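PDB 1VE2: uroporphyrin-III C-methyltransferase from Thermus thermophilus, which probably transfers methyl groups from S-adenosyl-L-methionine to uroporphyrinogen III in tetrapyrrole biosynthesis. Local coordinates for residues Phe176-Arg187 with Pro211-Val222; Leu84-Phe92 with Glu110-Ala118. All coordinates share one frame; numbering follows the deposited sequence.

In the fold
The chain first builds a parallel five-stranded sheet. Strand 80-85 is its central strand and ends in the loop of contact 2. The chain then passes through helix 95-105 and enters strand 109-112, outermost in this chain. The loops that follow these two strands meet in contact 2 and close the first loop. Residues 110-118 lead through helix 119-124 into a second, mixed sheet. Contact 1 is centred on that sheet, where strand 181-186 pairs with 214-218 and closes the loop that carries edge strand 194-199. The two contacts follow in series and neither nests in the other. Their centres are about 22 Å apart, yet Leu215 of contact 1 packs on Ser117 and Ala118 of contact 2.

Contact 1. Residues Phe176-Arg187 with Pro211-Val222; sequences FPPETPLALLAR and PSPALLVVGKVV
Leu184 and Leu216 form a non-hydrogen-bonded pair of an antiparallel ladder, between strands 181-186 and 214-218 of the mixed sheet. Their side chains lie side by side and point the same way, with Leu184 CD2 4.0 Å from Leu216 CG. Leu182, Val218, Ala186 and Ala214 share this face. Leu172 of helix 168-173 covers Leu182 and Leu216. Ala183, Leu185, Leu215 and Val217 point to the other face, where Leu185 CD1 meets Val217 CG2.

Backbone bonds also join the ends: Gly219 N donates to Pro181 O, and Arg187 N to Pro213 O. Near the first of these, Val218 CG2 sits over one face of the Phe176 ring, 4.1 Å from its centroid, in a CH-pi contact.

Arg187 can be followed outward. CB leads to CG, 3.7 Å from Ser212 O. CD rests on Pro211 CB at 3.6 Å. NE bonds to Pro191 O outside the pair. A bend at chi3 (69°) puts NH1 within bonding distance of Ser212 O. NH1 donates to this oxygen over 3.2 Å, with the oxygen in the guanidinium plane and the donor tilted 22° from the carbonyl plane.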
ATOM      1  N   PHE A 176       6.300  17.596 -14.373  1.00 33.30           N
ATOM      2  CA  PHE A 176       5.357  18.574 -13.839  1.00 32.96           C
ATOM      3  C   PHE A 176       5.832  20.010 -14.035  1.00 34.76           C
ATOM      4  O   PHE A 176       7.033  20.285 -14.038  1.00 34.50           O
ATOM      5  CB  PHE A 176       5.162  18.333 -12.342  1.00 30.59           C
ATOM      6  CG  PHE A 176       4.630  16.970 -12.014  1.00 29.01           C
ATOM      7  CD1 PHE A 176       3.261  16.735 -11.982  1.00 27.04           C
ATOM      8  CD2 PHE A 176       5.497  15.914 -11.746  1.00 27.35           C
ATOM      9  CE1 PHE A 176       2.764  15.470 -11.685  1.00 25.93           C
ATOM     10  CE2 PHE A 176       5.006  14.645 -11.448  1.00 26.35           C
ATOM     11  CZ  PHE A 176       3.639  14.427 -11.418  1.00 26.49           C
ATOM     12  N   PRO A 177       4.890  20.945 -14.209  1.00 36.23           N
ATOM     13  CA  PRO A 177       5.282  22.344 -14.390  1.00 38.01           C
ATOM     14  C   PRO A 177       5.803  22.877 -13.052  1.00 39.58           C
ATOM     15  O   PRO A 177       5.485  22.330 -11.991  1.00 39.12           O
ATOM     16  CB  PRO A 177       3.985  23.007 -14.834  1.00 38.19           C
ATOM     17  CG  PRO A 177       2.929  22.174 -14.165  1.00 38.84           C
ATOM     18  CD  PRO A 177       3.437  20.777 -14.387  1.00 36.80           C
ATOM     19  N   PRO A 178       6.608  23.951 -13.082  1.00 40.30           N
ATOM     20  CA  PRO A 178       7.163  24.528 -11.852  1.00 40.36           C
ATOM     21  C   PRO A 178       6.154  24.986 -10.799  1.00 39.12           C
ATOM     22  O   PRO A 178       6.502  25.110  -9.629  1.00 40.02           O
ATOM     23  CB  PRO A 178       8.036  25.671 -12.373  1.00 40.74           C
ATOM     24  CG  PRO A 178       7.326  26.092 -13.619  1.00 41.57           C
ATOM     25  CD  PRO A 178       6.972  24.767 -14.255  1.00 41.12           C
ATOM     26  N   GLU A 179       4.909  25.225 -11.202  1.00 39.26           N
ATOM     27  CA  GLU A 179       3.890  25.675 -10.257  1.00 39.39           C
ATOM     28  C   GLU A 179       3.139  24.541  -9.557  1.00 38.60           C
ATOM     29  O   GLU A 179       2.329  24.790  -8.662  1.00 38.23           O
ATOM     30  CB  GLU A 179       2.857  26.577 -10.946  1.00 41.77           C
ATOM     31  CG  GLU A 179       3.179  26.998 -12.372  1.00 45.74           C
ATOM     32  CD  GLU A 179       2.560  26.083 -13.416  1.00 46.31           C
ATOM     33  OE1 GLU A 179       1.352  25.765 -13.306  1.00 47.46           O
ATOM     34  OE2 GLU A 179       3.281  25.699 -14.358  1.00 48.39           O
ATOM     35  N   THR A 180       3.408  23.305  -9.957  1.00 36.48           N
ATOM     36  CA  THR A 180       2.720  22.156  -9.375  1.00 34.30           C
ATOM     37  C   THR A 180       2.935  21.989  -7.875  1.00 33.27           C
ATOM     38  O   THR A 180       4.067  22.020  -7.391  1.00 33.61           O
ATOM     39  CB  THR A 180       3.146  20.847 -10.073  1.00 34.37           C
ATOM     40  OG1 THR A 180       2.915  20.963 -11.479  1.00 33.74           O
ATOM     41  CG2 THR A 180       2.340  19.667  -9.537  1.00 33.06           C
ATOM     42  N   PRO A 181       1.840  21.819  -7.116  1.00 32.83           N
ATOM     43  CA  PRO A 181       1.924  21.641  -5.664  1.00 32.58           C
ATOM     44  C   PRO A 181       2.812  20.444  -5.334  1.00 33.04           C
ATOM     45  O   PRO A 181       2.735  19.407  -5.991  1.00 31.31           O
ATOM     46  CB  PRO A 181       0.470  21.408  -5.266  1.00 31.96           C
ATOM     47  CG  PRO A 181      -0.273  22.245  -6.248  1.00 32.38           C
ATOM     48  CD  PRO A 181       0.436  21.940  -7.546  1.00 31.80           C
ATOM     49  N   LEU A 182       3.657  20.603  -4.320  1.00 33.23           N
ATOM     50  CA  LEU A 182       4.568  19.548  -3.899  1.00 33.51           C
ATOM     51  C   LEU A 182       4.642  19.467  -2.380  1.00 33.81           C
ATOM     52  O   LEU A 182       4.649  20.490  -1.687  1.00 33.83           O
ATOM     53  CB  LEU A 182       5.964  19.799  -4.474  1.00 35.59           C
ATOM     54  CG  LEU A 182       7.029  18.723  -4.228  1.00 37.92           C
ATOM     55  CD1 LEU A 182       8.044  18.745  -5.350  1.00 39.35           C
ATOM     56  CD2 LEU A 182       7.699  18.941  -2.885  1.00 38.92           C
ATOM     57  N   ALA A 183       4.693  18.242  -1.865  1.00 31.74           N
ATOM     58  CA  ALA A 183       4.771  18.020  -0.431  1.00 30.83           C
ATOM     59  C   ALA A 183       5.988  17.184  -0.070  1.00 31.50           C
ATOM     60  O   ALA A 183       6.372  16.269  -0.797  1.00 30.71           O
ATOM     61  CB  ALA A 183       3.507  17.336   0.057  1.00 30.36           C
ATOM     62  N   LEU A 184       6.608  17.521   1.055  1.00 31.79           N
ATOM     63  CA  LEU A 184       7.769  16.793   1.548  1.00 32.95           C
ATOM     64  C   LEU A 184       7.385  16.303   2.939  1.00 33.33           C
ATOM     65  O   LEU A 184       7.112  17.102   3.829  1.00 35.51           O
ATOM     66  CB  LEU A 184       8.994  17.710   1.617  1.00 33.74           C
ATOM     67  CG  LEU A 184       9.517  18.248   0.282  1.00 34.11           C
ATOM     68  CD1 LEU A 184      10.697  19.183   0.530  1.00 35.89           C
ATOM     69  CD2 LEU A 184       9.941  17.093  -0.615  1.00 34.24           C
ATOM     70  N   LEU A 185       7.342  14.989   3.121  1.00 32.97           N
ATOM     71  CA  LEU A 185       6.948  14.429   4.404  1.00 32.33           C
ATOM     72  C   LEU A 185       8.028  13.529   4.973  1.00 32.89           C
ATOM     73  O   LEU A 185       8.340  12.476   4.411  1.00 33.51           O
ATOM     74  CB  LEU A 185       5.643  13.642   4.254  1.00 33.15           C
ATOM     75  CG  LEU A 185       4.502  14.356   3.526  1.00 33.90           C
ATOM     76  CD1 LEU A 185       4.721  14.274   2.020  1.00 34.29           C
ATOM     77  CD2 LEU A 185       3.177  13.710   3.896  1.00 34.02           C
ATOM     78  N   ALA A 186       8.600  13.944   6.098  1.00 31.12           N
ATOM     79  CA  ALA A 186       9.653  13.167   6.724  1.00 29.37           C
ATOM     80  C   ALA A 186       9.227  12.582   8.060  1.00 27.01           C
ATOM     81  O   ALA A 186       8.441  13.179   8.791  1.00 25.63           O
ATOM     82  CB  ALA A 186      10.897  14.032   6.906  1.00 32.04           C
ATOM     83  N   ARG A 187       9.757  11.400   8.357  1.00 28.12           N
ATOM     84  CA  ARG A 187       9.493  10.690   9.603  1.00 28.75           C
ATOM     85  C   ARG A 187       8.021  10.644  10.000  1.00 28.38           C
ATOM     86  O   ARG A 187       7.675  10.838  11.168  1.00 27.25           O
ATOM     87  CB  ARG A 187      10.324  11.321  10.725  1.00 30.88           C
ATOM     88  CG  ARG A 187      11.821  11.362  10.423  1.00 34.90           C
ATOM     89  CD  ARG A 187      12.603  12.071  11.526  1.00 36.80           C
ATOM     90  NE  ARG A 187      12.613  11.305  12.771  1.00 40.06           N
ATOM     91  CZ  ARG A 187      13.330  10.201  12.970  1.00 40.17           C
ATOM     92  NH1 ARG A 187      14.110   9.725  12.005  1.00 40.34           N
ATOM     93  NH2 ARG A 187      13.260   9.567  14.132  1.00 39.09           N
ATOM     94  N   PRO A 211      14.399  16.344   7.891  1.00 54.02           N
ATOM     95  CA  PRO A 211      14.901  15.099   8.474  1.00 54.08           C
ATOM     96  C   PRO A 211      14.911  13.967   7.443  1.00 54.89           C
ATOM     97  O   PRO A 211      14.576  14.168   6.271  1.00 54.12           O
ATOM     98  CB  PRO A 211      13.901  14.827   9.587  1.00 54.95           C
ATOM     99  CG  PRO A 211      13.582  16.171  10.067  1.00 53.87           C
ATOM    100  CD  PRO A 211      13.369  16.934   8.761  1.00 53.74           C
ATOM    101  N   SER A 212      15.289  12.775   7.894  1.00 54.43           N
ATOM    102  CA  SER A 212      15.331  11.597   7.035  1.00 54.94           C
ATOM    103  C   SER A 212      14.905  10.325   7.775  1.00 54.19           C
ATOM    104  O   SER A 212      15.080  10.210   8.992  1.00 55.83           O
ATOM    105  CB  SER A 212      16.737  11.405   6.468  1.00 56.19           C
ATOM    106  OG  SER A 212      17.085  12.463   5.594  1.00 58.32           O
ATOM    107  N   PRO A 213      14.323   9.356   7.045  1.00 52.53           N
ATOM    108  CA  PRO A 213      14.054   9.404   5.603  1.00 49.96           C
ATOM    109  C   PRO A 213      12.817  10.255   5.333  1.00 46.71           C
ATOM    110  O   PRO A 213      12.073  10.584   6.255  1.00 46.22           O
ATOM    111  CB  PRO A 213      13.833   7.937   5.250  1.00 50.82           C
ATOM    112  CG  PRO A 213      13.132   7.426   6.474  1.00 51.67           C
ATOM    113  CD  PRO A 213      13.963   8.036   7.594  1.00 52.44           C
ATOM    114  N   ALA A 214      12.595  10.612   4.073  1.00 43.49           N
ATOM    115  CA  ALA A 214      11.439  11.428   3.735  1.00 40.83           C
ATOM    116  C   ALA A 214      10.754  10.991   2.444  1.00 38.77           C
ATOM    117  O   ALA A 214      11.328  10.263   1.632  1.00 38.28           O
ATOM    118  CB  ALA A 214      11.849  12.888   3.639  1.00 40.02           C
ATOM    119  N   LEU A 215       9.517  11.448   2.276  1.00 36.51           N
ATOM    120  CA  LEU A 215       8.709  11.142   1.103  1.00 33.34           C
ATOM    121  C   LEU A 215       8.424  12.434   0.364  1.00 31.35           C
ATOM    122  O   LEU A 215       8.380  13.506   0.966  1.00 31.53           O
ATOM    123  CB  LEU A 215       7.356  10.549   1.503  1.00 34.49           C
ATOM    124  CG  LEU A 215       7.223   9.234   2.260  1.00 37.33           C
ATOM    125  CD1 LEU A 215       5.749   8.988   2.574  1.00 35.81           C
ATOM    126  CD2 LEU A 215       7.790   8.101   1.425  1.00 38.10           C
ATOM    127  N   LEU A 216       8.204  12.318  -0.935  1.00 28.18           N
ATOM    128  CA  LEU A 216       7.879  13.461  -1.772  1.00 26.61           C
ATOM    129  C   LEU A 216       6.628  13.094  -2.560  1.00 25.81           C
ATOM    130  O   LEU A 216       6.529  11.985  -3.085  1.00 24.66           O
ATOM    131  CB  LEU A 216       9.027  13.762  -2.739  1.00 28.01           C
ATOM    132  CG  LEU A 216       8.858  14.914  -3.738  1.00 29.86           C
ATOM    133  CD1 LEU A 216      10.237  15.338  -4.256  1.00 30.44           C
ATOM    134  CD2 LEU A 216       7.960  14.490  -4.897  1.00 30.80           C
ATOM    135  N   VAL A 217       5.667  14.011  -2.609  1.00 23.19           N
ATOM    136  CA  VAL A 217       4.439  13.795  -3.366  1.00 24.39           C
ATOM    137  C   VAL A 217       4.199  15.053  -4.199  1.00 24.87           C
ATOM    138  O   VAL A 217       4.147  16.161  -3.657  1.00 26.54           O
ATOM    139  CB  VAL A 217       3.220  13.564  -2.446  1.00 23.64           C
ATOM    140  CG1 VAL A 217       2.004  13.187  -3.291  1.00 23.23           C
ATOM    141  CG2 VAL A 217       3.527  12.482  -1.424  1.00 22.55           C
ATOM    142  N   VAL A 218       4.062  14.882  -5.512  1.00 23.82           N
ATOM    143  CA  VAL A 218       3.842  16.013  -6.401  1.00 24.05           C
ATOM    144  C   VAL A 218       2.647  15.789  -7.334  1.00 25.42           C
ATOM    145  O   VAL A 218       2.376  14.663  -7.761  1.00 23.70           O
ATOM    146  CB  VAL A 218       5.135  16.323  -7.212  1.00 25.63           C
ATOM    147  CG1 VAL A 218       5.596  15.088  -7.970  1.00 24.68           C
ATOM    148  CG2 VAL A 218       4.902  17.500  -8.161  1.00 23.85           C
ATOM    149  N   GLY A 219       1.923  16.866  -7.627  1.00 25.41           N
ATOM    150  CA  GLY A 219       0.767  16.766  -8.496  1.00 25.88           C
ATOM    151  C   GLY A 219      -0.369  17.647  -8.014  1.00 26.56           C
ATOM    152  O   GLY A 219      -0.367  18.105  -6.872  1.00 25.84           O
ATOM    153  N   LYS A 220      -1.344  17.879  -8.887  1.00 27.26           N
ATOM    154  CA  LYS A 220      -2.499  18.708  -8.561  1.00 27.37           C
ATOM    155  C   LYS A 220      -3.231  18.300  -7.283  1.00 27.17           C
ATOM    156  O   LYS A 220      -3.814  19.146  -6.602  1.00 25.40           O
ATOM    157  CB  LYS A 220      -3.492  18.708  -9.730  1.00 30.85           C
ATOM    158  CG  LYS A 220      -2.968  19.369 -11.000  1.00 33.06           C
ATOM    159  CD  LYS A 220      -3.997  19.325 -12.117  1.00 36.68           C
ATOM    160  CE  LYS A 220      -3.494  20.059 -13.350  1.00 38.83           C
ATOM    161  NZ  LYS A 220      -4.503  20.049 -14.442  1.00 42.94           N
ATOM    162  N   VAL A 221      -3.205  17.013  -6.943  1.00 24.00           N
ATOM    163  CA  VAL A 221      -3.907  16.558  -5.750  1.00 23.64           C
ATOM    164  C   VAL A 221      -3.289  17.117  -4.464  1.00 23.12           C
ATOM    165  O   VAL A 221      -3.969  17.252  -3.452  1.00 23.76           O
ATOM    166  CB  VAL A 221      -3.932  15.009  -5.649  1.00 22.42           C
ATOM    167  CG1 VAL A 221      -2.544  14.480  -5.309  1.00 21.28           C
ATOM    168  CG2 VAL A 221      -4.963  14.575  -4.604  1.00 19.43           C
ATOM    169  N   VAL A 222      -2.001  17.430  -4.510  1.00 23.80           N
ATOM    170  CA  VAL A 222      -1.301  17.963  -3.343  1.00 24.49           C
ATOM    171  C   VAL A 222      -1.858  19.340  -2.955  1.00 26.99           C
ATOM    172  O   VAL A 222      -1.622  19.833  -1.845  1.00 26.98           O
ATOM    173  CB  VAL A 222       0.224  18.053  -3.619  1.00 24.66           C
ATOM    174  CG1 VAL A 222       0.945  18.676  -2.442  1.00 22.39           C
ATOM    175  CG2 VAL A 222       0.788  16.654  -3.872  1.00 23.88           C
TER

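Contact 2. Residues Leu84-Phe92 with Glu110-Ala118; sequences LKGGDPMVF and EVVPGVTSA
Val111 CG1 is wedged against the ring of Pro89, 3.5 Å from its CG, and also meets Met90 CG at 3.7 Å. Pro89 CD lies 3.5 Å from Val112 O. This end is closely packed, and Gly126 of the second subunit packs on Val111. Gly87 and Gly114 are also tightly fitted. A CB on Gly87 would clash with Ser117 OG, which lies 3.5 Å from Gly87 CA, and one on Gly114 would clash with Gly87 O. Gly87 CA makes a CA-H...O contact with Val115 O.

Asp88 comes next. Its CG is anti to the backbone N (chi1 -178°), and this carries the carboxylate to the backbone of Pro113 and Gly114. Gly114 N donates to OD2 over 3.2 Å, from above the carboxylate plane (44° out of it). OD1 accepts from Met90 N at 2.9 Å, which makes an Asx turn. Ser123 OG of the second subunit also bonds to OD1. Together with the Gly114 bond to OD2, these bonds help fix the rotation of the carboxylate. The two loops follow strands 80-85 and 109-112 of the parallel sheet. Helix 95-105 links them in a beta-alpha-beta crossover that passes over strand 4-9, which lies between the two strands.

The other side is looser and partly watered. One water donates to both Asp88 OD2 and Gly114 O, and so bridges two acceptors 3.5 Å apart. A second water accepts from Asp88 N and Ser117 N. At the partly exposed margin Val91 CG2 crosses Thr116 CG2 at about a right angle, 4.1 Å away. Thr116 OG1 is bonded to Gly120 N.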
ATOM      1  N   LEU A  84      12.321  -8.824   9.010  1.00 17.88           N
ATOM      2  CA  LEU A  84      11.426  -7.704   9.320  1.00 18.24           C
ATOM      3  C   LEU A  84      11.893  -6.462   8.579  1.00 18.65           C
ATOM      4  O   LEU A  84      13.019  -5.995   8.771  1.00 19.85           O
ATOM      5  CB  LEU A  84      11.403  -7.454  10.831  1.00 15.99           C
ATOM      6  CG  LEU A  84      10.431  -6.386  11.362  1.00 17.43           C
ATOM      7  CD1 LEU A  84       8.969  -6.766  11.036  1.00 16.97           C
ATOM      8  CD2 LEU A  84      10.618  -6.272  12.875  1.00 16.59           C
ATOM      9  N   LYS A  85      11.013  -5.931   7.737  1.00 19.14           N
ATOM     10  CA  LYS A  85      11.336  -4.791   6.891  1.00 21.64           C
ATOM     11  C   LYS A  85      10.350  -3.630   6.988  1.00 20.77           C
ATOM     12  O   LYS A  85       9.149  -3.828   7.147  1.00 20.41           O
ATOM     13  CB  LYS A  85      11.394  -5.275   5.439  1.00 25.43           C
ATOM     14  CG  LYS A  85      11.638  -6.782   5.334  1.00 28.94           C
ATOM     15  CD  LYS A  85      11.543  -7.304   3.906  1.00 32.21           C
ATOM     16  CE  LYS A  85      12.658  -6.755   3.031  1.00 34.09           C
ATOM     17  NZ  LYS A  85      12.616  -7.359   1.682  1.00 33.84           N
ATOM     18  N   GLY A  86      10.865  -2.412   6.874  1.00 20.70           N
ATOM     19  CA  GLY A  86       9.995  -1.252   6.924  1.00 18.85           C
ATOM     20  C   GLY A  86       8.977  -1.310   5.793  1.00 18.22           C
ATOM     21  O   GLY A  86       9.269  -1.834   4.710  1.00 18.15           O
ATOM     22  N   GLY A  87       7.782  -0.786   6.056  1.00 18.18           N
ATOM     23  CA  GLY A  87       6.714  -0.769   5.066  1.00 16.73           C
ATOM     24  C   GLY A  87       6.233  -2.167   4.727  1.00 15.98           C
ATOM     25  O   GLY A  87       5.977  -2.971   5.616  1.00 15.69           O
ATOM     26  N   ASP A  88       6.091  -2.444   3.435  1.00 16.22           N
ATOM     27  CA  ASP A  88       5.674  -3.761   2.958  1.00 15.83           C
ATOM     28  C   ASP A  88       6.971  -4.458   2.523  1.00 16.82           C
ATOM     29  O   ASP A  88       7.837  -3.841   1.904  1.00 18.42           O
ATOM     30  CB  ASP A  88       4.716  -3.612   1.785  1.00 14.59           C
ATOM     31  CG  ASP A  88       4.224  -4.938   1.275  1.00 16.41           C
ATOM     32  OD1 ASP A  88       4.962  -5.593   0.511  1.00 16.67           O
ATOM     33  OD2 ASP A  88       3.100  -5.325   1.650  1.00 15.59           O
ATOM     34  N   PRO A  89       7.113  -5.753   2.828  1.00 16.85           N
ATOM     35  CA  PRO A  89       8.331  -6.479   2.467  1.00 18.75           C
ATOM     36  C   PRO A  89       8.649  -6.658   0.989  1.00 19.52           C
ATOM     37  O   PRO A  89       9.785  -6.980   0.640  1.00 22.61           O
ATOM     38  CB  PRO A  89       8.150  -7.818   3.179  1.00 17.76           C
ATOM     39  CG  PRO A  89       6.687  -8.048   3.052  1.00 17.49           C
ATOM     40  CD  PRO A  89       6.086  -6.678   3.348  1.00 18.09           C
ATOM     41  N   MET A  90       7.662  -6.455   0.126  1.00 18.42           N
ATOM     42  CA  MET A  90       7.873  -6.628  -1.307  1.00 20.25           C
ATOM     43  C   MET A  90       8.036  -5.323  -2.087  1.00 19.13           C
ATOM     44  O   MET A  90       8.378  -5.347  -3.265  1.00 22.16           O
ATOM     45  CB  MET A  90       6.714  -7.436  -1.893  1.00 20.50           C
ATOM     46  CG  MET A  90       6.489  -8.775  -1.165  1.00 22.91           C
ATOM     47  SD  MET A  90       7.909  -9.913  -1.321  1.00 28.73           S
ATOM     48  CE  MET A  90       7.677 -10.360  -2.943  1.00 18.91           C
ATOM     49  N   VAL A  91       7.807  -4.186  -1.442  1.00 18.26           N
ATOM     50  CA  VAL A  91       7.933  -2.909  -2.140  1.00 17.91           C
ATOM     51  C   VAL A  91       9.363  -2.383  -2.024  1.00 20.33           C
ATOM     52  O   VAL A  91       9.767  -1.869  -0.981  1.00 18.76           O
ATOM     53  CB  VAL A  91       6.937  -1.891  -1.577  1.00 18.19           C
ATOM     54  CG1 VAL A  91       7.015  -0.586  -2.360  1.00 20.52           C
ATOM     55  CG2 VAL A  91       5.546  -2.466  -1.669  1.00 18.53           C
ATOM     56  N   PHE A  92      10.113  -2.515  -3.115  1.00 20.64           N
ATOM     57  CA  PHE A  92      11.517  -2.124  -3.145  1.00 23.45           C
ATOM     58  C   PHE A  92      12.193  -2.936  -2.018  1.00 25.00           C
ATOM     59  O   PHE A  92      11.623  -3.920  -1.543  1.00 25.07           O
ATOM     60  CB  PHE A  92      11.638  -0.602  -2.949  1.00 21.63           C
ATOM     61  CG  PHE A  92      11.034   0.206  -4.082  1.00 21.49           C
ATOM     62  CD1 PHE A  92      11.590   0.166  -5.361  1.00 21.46           C
ATOM     63  CD2 PHE A  92       9.887   0.967  -3.883  1.00 19.55           C
ATOM     64  CE1 PHE A  92      11.010   0.867  -6.424  1.00 21.31           C
ATOM     65  CE2 PHE A  92       9.294   1.674  -4.937  1.00 20.07           C
ATOM     66  CZ  PHE A  92       9.857   1.623  -6.214  1.00 21.06           C
ATOM     67  N   GLU A 110       6.579 -17.511   3.769  1.00 18.62           N
ATOM     68  CA  GLU A 110       5.323 -16.793   3.618  1.00 18.20           C
ATOM     69  C   GLU A 110       5.649 -15.316   3.691  1.00 17.40           C
ATOM     70  O   GLU A 110       6.588 -14.915   4.386  1.00 16.45           O
ATOM     71  CB  GLU A 110       4.332 -17.128   4.737  1.00 21.31           C
ATOM     72  CG  GLU A 110       3.828 -18.544   4.733  1.00 26.06           C
ATOM     73  CD  GLU A 110       2.687 -18.761   5.716  1.00 28.58           C
ATOM     74  OE1 GLU A 110       2.380 -19.936   6.006  1.00 29.11           O
ATOM     75  OE2 GLU A 110       2.095 -17.767   6.192  1.00 26.60           O
ATOM     76  N   VAL A 111       4.876 -14.509   2.977  1.00 15.07           N
ATOM     77  CA  VAL A 111       5.089 -13.067   2.987  1.00 14.97           C
ATOM     78  C   VAL A 111       3.905 -12.438   3.714  1.00 16.14           C
ATOM     79  O   VAL A 111       2.745 -12.750   3.426  1.00 17.81           O
ATOM     80  CB  VAL A 111       5.205 -12.512   1.548  1.00 15.16           C
ATOM     81  CG1 VAL A 111       5.406 -10.997   1.578  1.00 13.98           C
ATOM     82  CG2 VAL A 111       6.380 -13.200   0.837  1.00 18.37           C
ATOM     83  N   VAL A 112       4.217 -11.572   4.671  1.00 13.54           N
ATOM     84  CA  VAL A 112       3.223 -10.897   5.493  1.00 14.38           C
ATOM     85  C   VAL A 112       3.214  -9.418   5.138  1.00 13.93           C
ATOM     86  O   VAL A 112       4.136  -8.681   5.496  1.00 13.76           O
ATOM     87  CB  VAL A 112       3.565 -11.071   6.976  1.00 14.72           C
ATOM     88  CG1 VAL A 112       2.521 -10.384   7.853  1.00 14.45           C
ATOM     89  CG2 VAL A 112       3.659 -12.551   7.302  1.00 16.85           C
ATOM     90  N   PRO A 113       2.177  -8.970   4.410  1.00 15.65           N
ATOM     91  CA  PRO A 113       1.991  -7.583   3.966  1.00 16.20           C
ATOM     92  C   PRO A 113       2.035  -6.566   5.094  1.00 16.45           C
ATOM     93  O   PRO A 113       1.672  -6.873   6.229  1.00 15.65           O
ATOM     94  CB  PRO A 113       0.609  -7.608   3.312  1.00 18.00           C
ATOM     95  CG  PRO A 113       0.492  -8.992   2.796  1.00 20.66           C
ATOM     96  CD  PRO A 113       1.078  -9.825   3.919  1.00 17.26           C
ATOM     97  N   GLY A 114       2.466  -5.351   4.766  1.00 13.69           N
ATOM     98  CA  GLY A 114       2.506  -4.281   5.740  1.00 14.44           C
ATOM     99  C   GLY A 114       2.013  -2.994   5.099  1.00 13.52           C
ATOM    100  O   GLY A 114       1.997  -2.879   3.878  1.00 14.50           O
ATOM    101  N   VAL A 115       1.566  -2.040   5.908  1.00 14.32           N
ATOM    102  CA  VAL A 115       1.120  -0.749   5.384  1.00 16.47           C
ATOM    103  C   VAL A 115       2.392  -0.096   4.824  1.00 18.78           C
ATOM    104  O   VAL A 115       3.373   0.071   5.545  1.00 20.03           O
ATOM    105  CB  VAL A 115       0.516   0.117   6.526  1.00 18.76           C
ATOM    106  CG1 VAL A 115       0.276   1.526   6.049  1.00 21.44           C
ATOM    107  CG2 VAL A 115      -0.816  -0.508   6.993  1.00 18.33           C
ATOM    108  N   THR A 116       2.375   0.264   3.544  1.00 18.69           N
ATOM    109  CA  THR A 116       3.559   0.829   2.891  1.00 18.39           C
ATOM    110  C   THR A 116       4.082   2.157   3.403  1.00 19.75           C
ATOM    111  O   THR A 116       3.336   2.983   3.938  1.00 20.76           O
ATOM    112  CB  THR A 116       3.350   0.965   1.373  1.00 16.91           C
ATOM    113  OG1 THR A 116       2.280   1.889   1.120  1.00 16.69           O
ATOM    114  CG2 THR A 116       3.021  -0.388   0.769  1.00 15.39           C
ATOM    115  N   SER A 117       5.388   2.333   3.209  1.00 21.13           N
ATOM    116  CA  SER A 117       6.138   3.519   3.617  1.00 25.54           C
ATOM    117  C   SER A 117       5.678   4.762   2.887  1.00 27.38           C
ATOM    118  O   SER A 117       5.849   5.872   3.387  1.00 29.39           O
ATOM    119  CB  SER A 117       7.635   3.321   3.337  1.00 25.78           C
ATOM    120  OG  SER A 117       8.168   2.216   4.051  1.00 29.04           O
ATOM    121  N   ALA A 118       5.117   4.574   1.694  1.00 26.04           N
ATOM    122  CA  ALA A 118       4.636   5.687   0.893  1.00 27.27           C
ATOM    123  C   ALA A 118       3.145   5.865   1.131  1.00 27.29           C
ATOM    124  O   ALA A 118       2.738   6.597   2.032  1.00 26.45           O
ATOM    125  CB  ALA A 118       4.911   5.427  -0.592  1.00 27.10           C
TER
HETATM  126  O   HOH W   1       0.923  -3.775   1.679  1.00 18.46           O
HETATM  127  O   HOH W   2       6.727  -0.000   1.574  1.00 25.02           O